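Local coordinates for GGDEF and EAL domain-containing protein (Vibrio cholerae O1 str. 2010EL-1786, PDB 6PWJ) that pairs a GGDEF domain with a magnesium-binding EAL domain, families associated with making and breaking down cyclic di-GMP, and probably acts in cyclic di-GMP signalling, at residues 28-33 / 357-362; 14-19 / 366-371; 269-274 / 299-304. All coordinates share one frame; numbering follows the deposited sequence.

Interaction 1: 28-33 / 357-362; sequences RAYYMS and DYLFTH
The carbonyl oxygen of Tyr358, whose ring leans against Ser33 of the helix, is gripped by three donors: the backbone N of Thr361, the backbone N of His362 and the imidazole of His362. His362 ND1 reaches Tyr358 O at 3.1 Å, in the carbonyl plane and on a lone pair, with an N-H...O angle of 160°. This bond lies in the imidazole plane, while Tyr358 CE2 sits over one face of the same ring, and His362 NE2 is held by Arg391 O. The loop is tightened further by an Asx turn, in which Asp357 OD2 accepts from Leu359 N at 2.9 Å.

The turn presents Leu359 to the helix. Its CG swings anti to the backbone N (chi1 176°), and the two methyls fork around the helix surface. CD1 goes to the small Ser33, 3.4 Å from Ser33 OG, whereas CD2 meets the ring edge of Tyr30, 3.8 Å from Tyr30 CD2. Beside them Tyr358 CE1 approaches Ser33 O obliquely at 3.6 Å; the hydroxyl of that tyrosine is hydrogen-bonded to His363 NE2. A branched leucine suits this junction because its two methyls can reach Ser33 and the Tyr30 ring at once.

Helix 28-41 of the GGDEF part thus rests on the loop that follows strand 353-356 of the EAL part, with helix 3-18 alongside through Tyr18 and strand 88-91 touching Tyr30.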
loop_
_atom_site.group_PDB
_atom_site.type_symbol
_atom_site.label_atom_id
_atom_site.label_comp_id
_atom_site.label_asym_id
_atom_site.label_seq_id
_atom_site.Cartn_x
_atom_site.Cartn_y
_atom_site.Cartn_z
ATOM N N ARG A 28 9.414 14.797 -3.356
ATOM C CA ARG A 28 10.637 14.135 -2.912
ATOM C C ARG A 28 10.412 13.372 -1.613
ATOM O O ARG A 28 10.854 12.224 -1.474
ATOM C CB ARG A 28 11.754 15.168 -2.749
ATOM C CG ARG A 28 13.048 14.629 -2.157
ATOM C CD ARG A 28 13.786 13.712 -3.122
ATOM N NE ARG A 28 15.136 13.412 -2.649
ATOM C CZ ARG A 28 15.956 12.537 -3.222
ATOM N NH1 ARG A 28 15.565 11.864 -4.295
ATOM N NH2 ARG A 28 17.166 12.333 -2.721
ATOM N N ALA A 29 9.723 13.988 -0.650
ATOM C CA ALA A 29 9.470 13.315 0.621
ATOM C C ALA A 29 8.570 12.100 0.432
ATOM O O ALA A 29 8.807 11.045 1.033
ATOM C CB ALA A 29 8.854 14.293 1.621
ATOM N N TYR A 30 7.529 12.232 -0.393
ATOM C CA TYR A 30 6.672 11.093 -0.709
ATOM C C TYR A 30 7.496 9.917 -1.220
ATOM O O TYR A 30 7.368 8.790 -0.731
ATOM C CB TYR A 30 5.617 11.514 -1.736
ATOM C CG TYR A 30 4.895 10.371 -2.418
ATOM C CD1 TYR A 30 5.417 9.781 -3.563
ATOM C CD2 TYR A 30 3.684 9.900 -1.930
ATOM C CE1 TYR A 30 4.760 8.745 -4.195
ATOM C CE2 TYR A 30 3.017 8.863 -2.557
ATOM C CZ TYR A 30 3.560 8.289 -3.690
ATOM O OH TYR A 30 2.902 7.257 -4.319
ATOM N N TYR A 31 8.357 10.169 -2.210
ATOM C CA TYR A 31 9.218 9.115 -2.731
ATOM C C TYR A 31 10.109 8.539 -1.637
ATOM O O TYR A 31 10.327 7.323 -1.581
ATOM C CB TYR A 31 10.062 9.658 -3.885
ATOM C CG TYR A 31 11.063 8.674 -4.444
ATOM C CD1 TYR A 31 10.665 7.668 -5.313
ATOM C CD2 TYR A 31 12.409 8.760 -4.113
ATOM C CE1 TYR A 31 11.578 6.770 -5.831
ATOM C CE2 TYR A 31 13.328 7.867 -4.626
ATOM C CZ TYR A 31 12.907 6.873 -5.484
ATOM O OH TYR A 31 13.821 5.981 -5.997
ATOM N N MET A 32 10.624 9.395 -0.753
ATOM C CA MET A 32 11.487 8.919 0.321
ATOM C C MET A 32 10.711 8.062 1.313
ATOM O O MET A 32 11.204 7.022 1.764
ATOM C CB MET A 32 12.140 10.103 1.032
ATOM C CG MET A 32 13.483 9.784 1.658
ATOM S SD MET A 32 14.665 9.194 0.432
ATOM C CE MET A 32 14.592 10.511 -0.779
ATOM N N SER A 33 9.496 8.485 1.667
ATOM C CA SER A 33 8.683 7.708 2.594
ATOM C C SER A 33 8.217 6.403 1.960
ATOM O O SER A 33 8.277 5.343 2.593
ATOM C CB SER A 33 7.487 8.537 3.062
ATOM O OG SER A 33 6.682 7.802 3.964
ATOM N N ASP A 357 -2.475 4.834 6.354
ATOM C CA ASP A 357 -1.404 4.274 5.547
ATOM C C ASP A 357 -0.045 4.653 6.128
ATOM O O ASP A 357 0.104 5.647 6.844
ATOM C CB ASP A 357 -1.516 4.758 4.102
ATOM C CG ASP A 357 -0.427 4.193 3.210
ATOM O OD1 ASP A 357 -0.535 3.013 2.814
ATOM O OD2 ASP A 357 0.536 4.928 2.908
ATOM N N TYR A 358 0.957 3.832 5.804
ATOM C CA TYR A 358 2.313 4.073 6.282
ATOM C C TYR A 358 2.789 5.484 5.968
ATOM O O TYR A 358 3.578 6.057 6.728
ATOM C CB TYR A 358 3.262 3.043 5.665
ATOM C CG TYR A 358 4.717 3.197 6.051
ATOM C CD1 TYR A 358 5.545 4.088 5.380
ATOM C CD2 TYR A 358 5.267 2.431 7.069
ATOM C CE1 TYR A 358 6.875 4.224 5.725
ATOM C CE2 TYR A 358 6.596 2.558 7.420
ATOM C CZ TYR A 358 7.397 3.456 6.744
ATOM O OH TYR A 358 8.721 3.586 7.089
ATOM N N LEU A 359 2.316 6.064 4.861
ATOM C CA LEU A 359 2.850 7.345 4.408
ATOM C C LEU A 359 2.620 8.446 5.437
ATOM O O LEU A 359 3.517 9.254 5.702
ATOM C CB LEU A 359 2.221 7.728 3.069
ATOM C CG LEU A 359 2.610 9.093 2.497
ATOM C CD1 LEU A 359 4.086 9.127 2.134
ATOM C CD2 LEU A 359 1.747 9.440 1.295
ATOM N N PHE A 360 1.430 8.494 6.024
ATOM C CA PHE A 360 1.039 9.587 6.903
ATOM C C PHE A 360 1.421 9.349 8.356
ATOM O O PHE A 360 1.059 10.156 9.218
ATOM C CB PHE A 360 -0.467 9.827 6.798
ATOM C CG PHE A 360 -0.977 9.836 5.390
ATOM C CD1 PHE A 360 -0.876 10.976 4.611
ATOM C CD2 PHE A 360 -1.550 8.703 4.841
ATOM C CE1 PHE A 360 -1.342 10.986 3.312
ATOM C CE2 PHE A 360 -2.016 8.708 3.543
ATOM C CZ PHE A 360 -1.911 9.852 2.778
ATOM N N THR A 361 2.140 8.265 8.646
ATOM C CA THR A 361 2.505 7.921 10.011
ATOM C C THR A 361 4.005 7.876 10.262
ATOM O O THR A 361 4.419 8.000 11.420
ATOM C CB THR A 361 1.899 6.564 10.401
ATOM O OG1 THR A 361 0.486 6.708 10.597
ATOM C CG2 THR A 361 2.532 6.038 11.675
ATOM N N HIS A 362 4.825 7.722 9.228
ATOM C CA HIS A 362 6.265 7.609 9.387
ATOM C C HIS A 362 6.975 8.731 8.641
ATOM O O HIS A 362 6.428 9.336 7.714
ATOM C CB HIS A 362 6.774 6.250 8.887
ATOM C CG HIS A 362 6.122 5.082 9.557
ATOM N ND1 HIS A 362 4.844 4.669 9.254
ATOM C CD2 HIS A 362 6.571 4.243 10.521
ATOM C CE1 HIS A 362 4.532 3.625 10.000
ATOM N NE2 HIS A 362 5.563 3.345 10.777
#

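Interaction 2: 14-19 / 366-371; sequences RERAYL and DERQKF
Arg16 lays its guanidinium over that of Arg368, the two groups stacked with centres 3.9 Å apart and planes inclined by 19°. Arg368 NH2 stands over one face of the Arg16 group toward its rim, and Arg16 NE lies over the centre of the Arg368 group. The aliphatic part of Arg16 joins in, for its CG lies 3.5 Å from Arg368 NH1. The pair sits at the exposed margin of the contact, where water probably screens the two positive charges, and flat, delocalised guanidinium groups can lie face to face.

Inward from the arginines the backbones come close at Ala17, whose CB is 3.8 Å from Arg368 CB; a methyl group is small enough for the helices to approach there. Helix segments 14-18 and 367-371 run roughly antiparallel, at 149°, with their axes 8.6 Å apart. This antiparallel helix pair docks helix 3-18, which is followed in the chain by helix 28-41 of the GGDEF part, onto helix 367-381 of the EAL domain.

On the buried flank Tyr18 meets Gln369 at about a right angle, ring and amide planes nearly perpendicular. Gln369 NE2 is held chiefly by His363 O and gives Tyr18 OH only a weak hydrogen bond, at 3.4 Å. The carbonyl end of this amide, a group suited to donate and accept at once, takes a bond from Asp366 N, which lies 3.1 Å from Gln369 OE1 and above the carbonyl plane. The Tyr18 ring also meets Phe360 edge-to-face.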
loop_
_atom_site.group_PDB
_atom_site.type_symbol
_atom_site.label_atom_id
_atom_site.label_comp_id
_atom_site.label_asym_id
_atom_site.label_seq_id
_atom_site.Cartn_x
_atom_site.Cartn_y
_atom_site.Cartn_z
ATOM N N ARG A 14 -2.800 17.201 2.621
ATOM C CA ARG A 14 -2.160 16.028 2.035
ATOM C C ARG A 14 -1.540 16.355 0.683
ATOM O O ARG A 14 -0.467 15.845 0.341
ATOM C CB ARG A 14 -3.171 14.890 1.902
ATOM C CG ARG A 14 -2.618 13.646 1.224
ATOM C CD ARG A 14 -3.685 12.573 1.093
ATOM N NE ARG A 14 -4.855 13.055 0.365
ATOM C CZ ARG A 14 -5.936 12.323 0.120
ATOM N NH1 ARG A 14 -5.998 11.069 0.545
ATOM N NH2 ARG A 14 -6.954 12.844 -0.550
ATOM N N GLU A 15 -2.200 17.209 -0.102
ATOM C CA GLU A 15 -1.682 17.548 -1.422
ATOM C C GLU A 15 -0.459 18.452 -1.322
ATOM O O GLU A 15 0.511 18.278 -2.068
ATOM C CB GLU A 15 -2.778 18.209 -2.257
ATOM C CG GLU A 15 -2.358 18.577 -3.669
ATOM C CD GLU A 15 -3.546 18.825 -4.576
ATOM O OE1 GLU A 15 -4.609 18.214 -4.340
ATOM O OE2 GLU A 15 -3.419 19.633 -5.520
ATOM N N ARG A 16 -0.483 19.417 -0.401
ATOM C CA ARG A 16 0.647 20.329 -0.257
ATOM C C ARG A 16 1.849 19.642 0.380
ATOM O O ARG A 16 2.991 20.051 0.141
ATOM C CB ARG A 16 0.230 21.546 0.570
ATOM C CG ARG A 16 1.308 22.608 0.722
ATOM C CD ARG A 16 1.593 23.307 -0.600
ATOM N NE ARG A 16 2.476 24.457 -0.431
ATOM C CZ ARG A 16 2.053 25.689 -0.172
ATOM N NH1 ARG A 16 0.756 25.934 -0.052
ATOM N NH2 ARG A 16 2.927 26.677 -0.032
ATOM N N ALA A 17 1.619 18.600 1.177
ATOM C CA ALA A 17 2.698 17.969 1.925
ATOM C C ALA A 17 3.361 16.822 1.176
ATOM O O ALA A 17 4.538 16.532 1.426
ATOM C CB ALA A 17 2.175 17.454 3.269
ATOM N N TYR A 18 2.648 16.160 0.263
ATOM C CA TYR A 18 3.166 14.953 -0.363
ATOM C C TYR A 18 3.130 14.959 -1.886
ATOM O O TYR A 18 3.640 14.014 -2.498
ATOM C CB TYR A 18 2.405 13.719 0.148
ATOM C CG TYR A 18 2.582 13.460 1.625
ATOM C CD1 TYR A 18 1.591 13.804 2.534
ATOM C CD2 TYR A 18 3.744 12.876 2.114
ATOM C CE1 TYR A 18 1.749 13.571 3.887
ATOM C CE2 TYR A 18 3.912 12.639 3.465
ATOM C CZ TYR A 18 2.910 12.989 4.347
ATOM O OH TYR A 18 3.065 12.758 5.694
ATOM N N LEU A 19 2.554 15.979 -2.515
ATOM C CA LEU A 19 2.425 16.018 -3.963
ATOM C C LEU A 19 3.194 17.199 -4.538
ATOM O O LEU A 19 3.221 18.285 -3.949
ATOM C CB LEU A 19 0.954 16.099 -4.386
ATOM C CG LEU A 19 0.107 14.855 -4.119
ATOM C CD1 LEU A 19 -1.273 15.012 -4.732
ATOM C CD2 LEU A 19 0.797 13.612 -4.657
ATOM N N ASP A 366 8.898 16.966 8.136
ATOM C CA ASP A 366 8.572 18.309 7.683
ATOM C C ASP A 366 7.360 18.849 8.432
ATOM O O ASP A 366 6.576 18.101 9.020
ATOM C CB ASP A 366 8.314 18.324 6.173
ATOM C CG ASP A 366 9.548 17.956 5.371
ATOM O OD1 ASP A 366 10.635 18.486 5.681
ATOM O OD2 ASP A 366 9.433 17.131 4.441
ATOM N N GLU A 367 7.218 20.175 8.397
ATOM C CA GLU A 367 6.152 20.831 9.148
ATOM C C GLU A 367 4.778 20.378 8.670
ATOM O O GLU A 367 3.895 20.072 9.480
ATOM C CB GLU A 367 6.290 22.349 9.027
ATOM C CG GLU A 367 7.655 22.884 9.424
ATOM C CD GLU A 367 7.909 22.782 10.914
ATOM O OE1 GLU A 367 6.925 22.771 11.683
ATOM O OE2 GLU A 367 9.090 22.711 11.315
ATOM N N ARG A 368 4.579 20.330 7.351
ATOM C CA ARG A 368 3.252 20.076 6.804
ATOM C C ARG A 368 2.820 18.623 6.951
ATOM O O ARG A 368 1.619 18.341 6.891
ATOM C CB ARG A 368 3.209 20.487 5.332
ATOM C CG ARG A 368 3.662 21.915 5.083
ATOM C CD ARG A 368 3.716 22.230 3.597
ATOM N NE ARG A 368 4.164 23.597 3.350
ATOM C CZ ARG A 368 3.357 24.652 3.324
ATOM N NH1 ARG A 368 2.056 24.500 3.528
ATOM N NH2 ARG A 368 3.850 25.862 3.094
ATOM N N GLN A 369 3.764 17.697 7.136
ATOM C CA GLN A 369 3.390 16.295 7.294
ATOM C C GLN A 369 2.594 16.077 8.575
ATOM O O GLN A 369 1.642 15.289 8.595
ATOM C CB GLN A 369 4.637 15.412 7.283
ATOM C CG GLN A 369 5.399 15.415 5.969
ATOM C CD GLN A 369 6.625 14.525 6.014
ATOM O OE1 GLN A 369 7.758 15.007 6.003
ATOM N NE2 GLN A 369 6.405 13.216 6.067
ATOM N N LYS A 370 2.970 16.766 9.655
ATOM C CA LYS A 370 2.260 16.602 10.917
ATOM C C LYS A 370 0.846 17.162 10.830
ATOM O O LYS A 370 -0.101 16.559 11.347
ATOM C CB LYS A 370 3.043 17.271 12.046
ATOM C CG LYS A 370 4.510 16.871 12.086
ATOM C CD LYS A 370 5.260 17.585 13.198
ATOM C CE LYS A 370 6.749 17.288 13.133
ATOM N NZ LYS A 370 7.495 17.942 14.242
ATOM N N PHE A 371 0.684 18.317 10.178
ATOM C CA PHE A 371 -0.653 18.866 9.978
ATOM C C PHE A 371 -1.531 17.897 9.196
ATOM O O PHE A 371 -2.702 17.693 9.537
ATOM C CB PHE A 371 -0.564 20.210 9.255
ATOM C CG PHE A 371 0.272 21.230 9.971
ATOM C CD1 PHE A 371 0.287 21.289 11.354
ATOM C CD2 PHE A 371 1.046 22.130 9.259
ATOM C CE1 PHE A 371 1.057 22.230 12.014
ATOM C CE2 PHE A 371 1.817 23.072 9.911
ATOM C CZ PHE A 371 1.824 23.122 11.290
#

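Interaction 3: 269-274 / 299-304; sequences LAINIA and NLLHFE. With MG (magnesium ion), chain C.
The ring of Phe303 is met at its edge, near its plane, by Ile273, whose CD1 comes within 3.6 Å of Phe303 CD1, and obliquely by CD1 of Ile271. The His302 ring, on the other side of the sheet, meets those of His216 and Phe215, and its ND1 is hydrogen-bonded to His216. Leu301 continues the apolar side, its CD2 lying 4.0 Å from Ile271 CD1, and helices 245-261 and 281-292 cover it; large hydrocarbon side chains suit such a layer.

On the side of Ala270 and His302, the Asn272 amide and the Glu304 carboxylate turn to a metal. They lie side by side and point the same way, their planes 67° apart. Each offers one oxygen to magnesium, Asn272 OD1 at 2.1 Å and Glu304 OE1 at the same distance. Asn272 OD1 and Glu304 OE1 lie 2.8 Å apart, a closeness explained by the magnesium they share. Two waters, Glu218 and Asp334 complete six ligands, and Glu304 OE2 forms a salt bridge with Lys355, which holds the carboxylate while OE1 binds the metal.

Backbone bonds of a parallel ladder hold these side chains in register. Ile271 N donates to His302 O at 2.7 Å, and Glu304 N answers with a bond to Ile271 O. Farther on, Ile273 N reaches Glu304 O at 3.0 Å.

Neighbouring parallel strands joined through helices 275-278 and 281-292 form a beta-alpha-beta crossover, and acidic and amide ligands on adjacent strands around magnesium are characteristic of the EAL-domain barrel and its metal site.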
loop_
_atom_site.group_PDB
_atom_site.type_symbol
_atom_site.label_atom_id
_atom_site.label_comp_id
_atom_site.label_asym_id
_atom_site.label_seq_id
_atom_site.Cartn_x
_atom_site.Cartn_y
_atom_site.Cartn_z
ATOM N N LEU A 269 -10.893 -9.937 15.720
ATOM C CA LEU A 269 -9.798 -10.258 14.815
ATOM C C LEU A 269 -9.994 -9.527 13.495
ATOM O O LEU A 269 -11.068 -9.610 12.887
ATOM C CB LEU A 269 -9.708 -11.768 14.583
ATOM C CG LEU A 269 -9.456 -12.606 15.838
ATOM C CD1 LEU A 269 -9.318 -14.079 15.487
ATOM C CD2 LEU A 269 -8.223 -12.106 16.576
ATOM N N ALA A 270 -8.958 -8.819 13.055
ATOM C CA ALA A 270 -9.003 -8.064 11.810
ATOM C C ALA A 270 -8.445 -8.921 10.680
ATOM O O ALA A 270 -7.314 -9.412 10.766
ATOM C CB ALA A 270 -8.215 -6.761 11.937
ATOM N N ILE A 271 -9.239 -9.100 9.628
ATOM C CA ILE A 271 -8.856 -9.891 8.465
ATOM C C ILE A 271 -8.736 -8.957 7.270
ATOM O O ILE A 271 -9.677 -8.217 6.957
ATOM C CB ILE A 271 -9.872 -11.011 8.186
ATOM C CG1 ILE A 271 -10.065 -11.877 9.431
ATOM C CG2 ILE A 271 -9.418 -11.859 7.008
ATOM C CD1 ILE A 271 -11.160 -12.913 9.288
ATOM N N ASN A 272 -7.583 -8.987 6.608
ATOM C CA ASN A 272 -7.378 -8.191 5.405
ATOM C C ASN A 272 -8.081 -8.861 4.232
ATOM O O ASN A 272 -7.818 -10.028 3.924
ATOM C CB ASN A 272 -5.887 -8.025 5.116
ATOM C CG ASN A 272 -5.178 -7.197 6.169
ATOM O OD1 ASN A 272 -5.343 -5.979 6.233
ATOM N ND2 ASN A 272 -4.372 -7.854 6.992
ATOM N N ILE A 273 -8.977 -8.128 3.581
ATOM C CA ILE A 273 -9.734 -8.631 2.441
ATOM C C ILE A 273 -9.149 -8.030 1.171
ATOM O O ILE A 273 -9.021 -6.803 1.055
ATOM C CB ILE A 273 -11.230 -8.299 2.571
ATOM C CG1 ILE A 273 -11.797 -8.909 3.855
ATOM C CG2 ILE A 273 -11.994 -8.801 1.355
ATOM C CD1 ILE A 273 -11.703 -10.422 3.910
ATOM N N ALA A 274 -8.790 -8.890 0.221
ATOM C CA ALA A 274 -8.133 -8.435 -0.994
ATOM C C ALA A 274 -9.088 -7.629 -1.867
ATOM O O ALA A 274 -10.299 -7.865 -1.891
ATOM C CB ALA A 274 -7.584 -9.624 -1.782
ATOM N N ASN A 299 -19.419 -11.161 16.041
ATOM C CA ASN A 299 -19.165 -9.957 16.824
ATOM C C ASN A 299 -17.674 -9.672 16.947
ATOM O O ASN A 299 -17.275 -8.515 17.125
ATOM C CB ASN A 299 -19.795 -10.094 18.211
ATOM C CG ASN A 299 -19.679 -8.825 19.032
ATOM O OD1 ASN A 299 -19.866 -7.721 18.520
ATOM N ND2 ASN A 299 -19.362 -8.977 20.313
ATOM N N LEU A 300 -16.839 -10.706 16.854
ATOM C CA LEU A 300 -15.396 -10.574 16.993
ATOM C C LEU A 300 -14.676 -10.563 15.649
ATOM O O LEU A 300 -13.490 -10.901 15.586
ATOM C CB LEU A 300 -14.849 -11.700 17.872
ATOM C CG LEU A 300 -15.425 -11.811 19.285
ATOM C CD1 LEU A 300 -14.867 -13.036 19.990
ATOM C CD2 LEU A 300 -15.132 -10.552 20.083
ATOM N N LEU A 301 -15.364 -10.178 14.577
ATOM C CA LEU A 301 -14.798 -10.173 13.233
ATOM C C LEU A 301 -14.678 -8.740 12.735
ATOM O O LEU A 301 -15.677 -8.016 12.665
ATOM C CB LEU A 301 -15.652 -11.003 12.275
ATOM C CG LEU A 301 -15.520 -12.523 12.385
ATOM C CD1 LEU A 301 -16.517 -13.214 11.469
ATOM C CD2 LEU A 301 -14.100 -12.957 12.056
ATOM N N HIS A 302 -13.456 -8.337 12.394
ATOM C CA HIS A 302 -13.184 -7.060 11.746
ATOM C C HIS A 302 -12.638 -7.340 10.353
ATOM O O HIS A 302 -11.631 -8.043 10.207
ATOM C CB HIS A 302 -12.190 -6.225 12.554
ATOM C CG HIS A 302 -12.798 -5.526 13.730
ATOM N ND1 HIS A 302 -12.111 -4.592 14.475
ATOM C CD2 HIS A 302 -14.028 -5.622 14.290
ATOM C CE1 HIS A 302 -12.889 -4.143 15.442
ATOM N NE2 HIS A 302 -14.059 -4.752 15.353
ATOM N N PHE A 303 -13.299 -6.798 9.335
ATOM C CA PHE A 303 -12.894 -6.987 7.946
ATOM C C PHE A 303 -12.184 -5.726 7.470
ATOM O O PHE A 303 -12.799 -4.660 7.354
ATOM C CB PHE A 303 -14.098 -7.321 7.068
ATOM C CG PHE A 303 -14.619 -8.715 7.272
ATOM C CD1 PHE A 303 -13.983 -9.795 6.684
ATOM C CD2 PHE A 303 -15.736 -8.946 8.057
ATOM C CE1 PHE A 303 -14.453 -11.081 6.872
ATOM C CE2 PHE A 303 -16.212 -10.230 8.248
ATOM C CZ PHE A 303 -15.569 -11.298 7.653
ATOM N N GLU A 304 -10.888 -5.852 7.196
ATOM C CA GLU A 304 -10.043 -4.718 6.837
ATOM C C GLU A 304 -10.091 -4.534 5.325
ATOM O O GLU A 304 -9.491 -5.313 4.578
ATOM C CB GLU A 304 -8.616 -4.944 7.326
ATOM C CG GLU A 304 -7.867 -3.671 7.671
ATOM C CD GLU A 304 -6.800 -3.893 8.724
ATOM O OE1 GLU A 304 -5.658 -4.247 8.358
ATOM O OE2 GLU A 304 -7.107 -3.724 9.922
HETATM MG MG MG C . -4.064 -4.621 7.109
HETATM O O HOH W 1 -3.025 -2.947 7.698
HETATM O O HOH W 2 -2.278 -4.480 6.144
#

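Interactions 1 and 2 form one continuous interface between the GGDEF and EAL parts, with centres 10 Å apart. They join through Tyr18, whose carbonyl O is 3.3 Å from Tyr30 CB and whose ring carbon CE1 is 3.8 Å from Phe360 CD1. Interaction 3 lies inside the EAL part at the magnesium site, its centre 25 Å from that of interaction 1 and 30 Å from that of interaction 2. On the EAL side of the interface the side chain of Tyr358 is about 11 Å from magnesium, too far to bind it. Along the chain the contacts are nested, 269-274 / 299-304 innermost and 14-19 / 366-371 outermost.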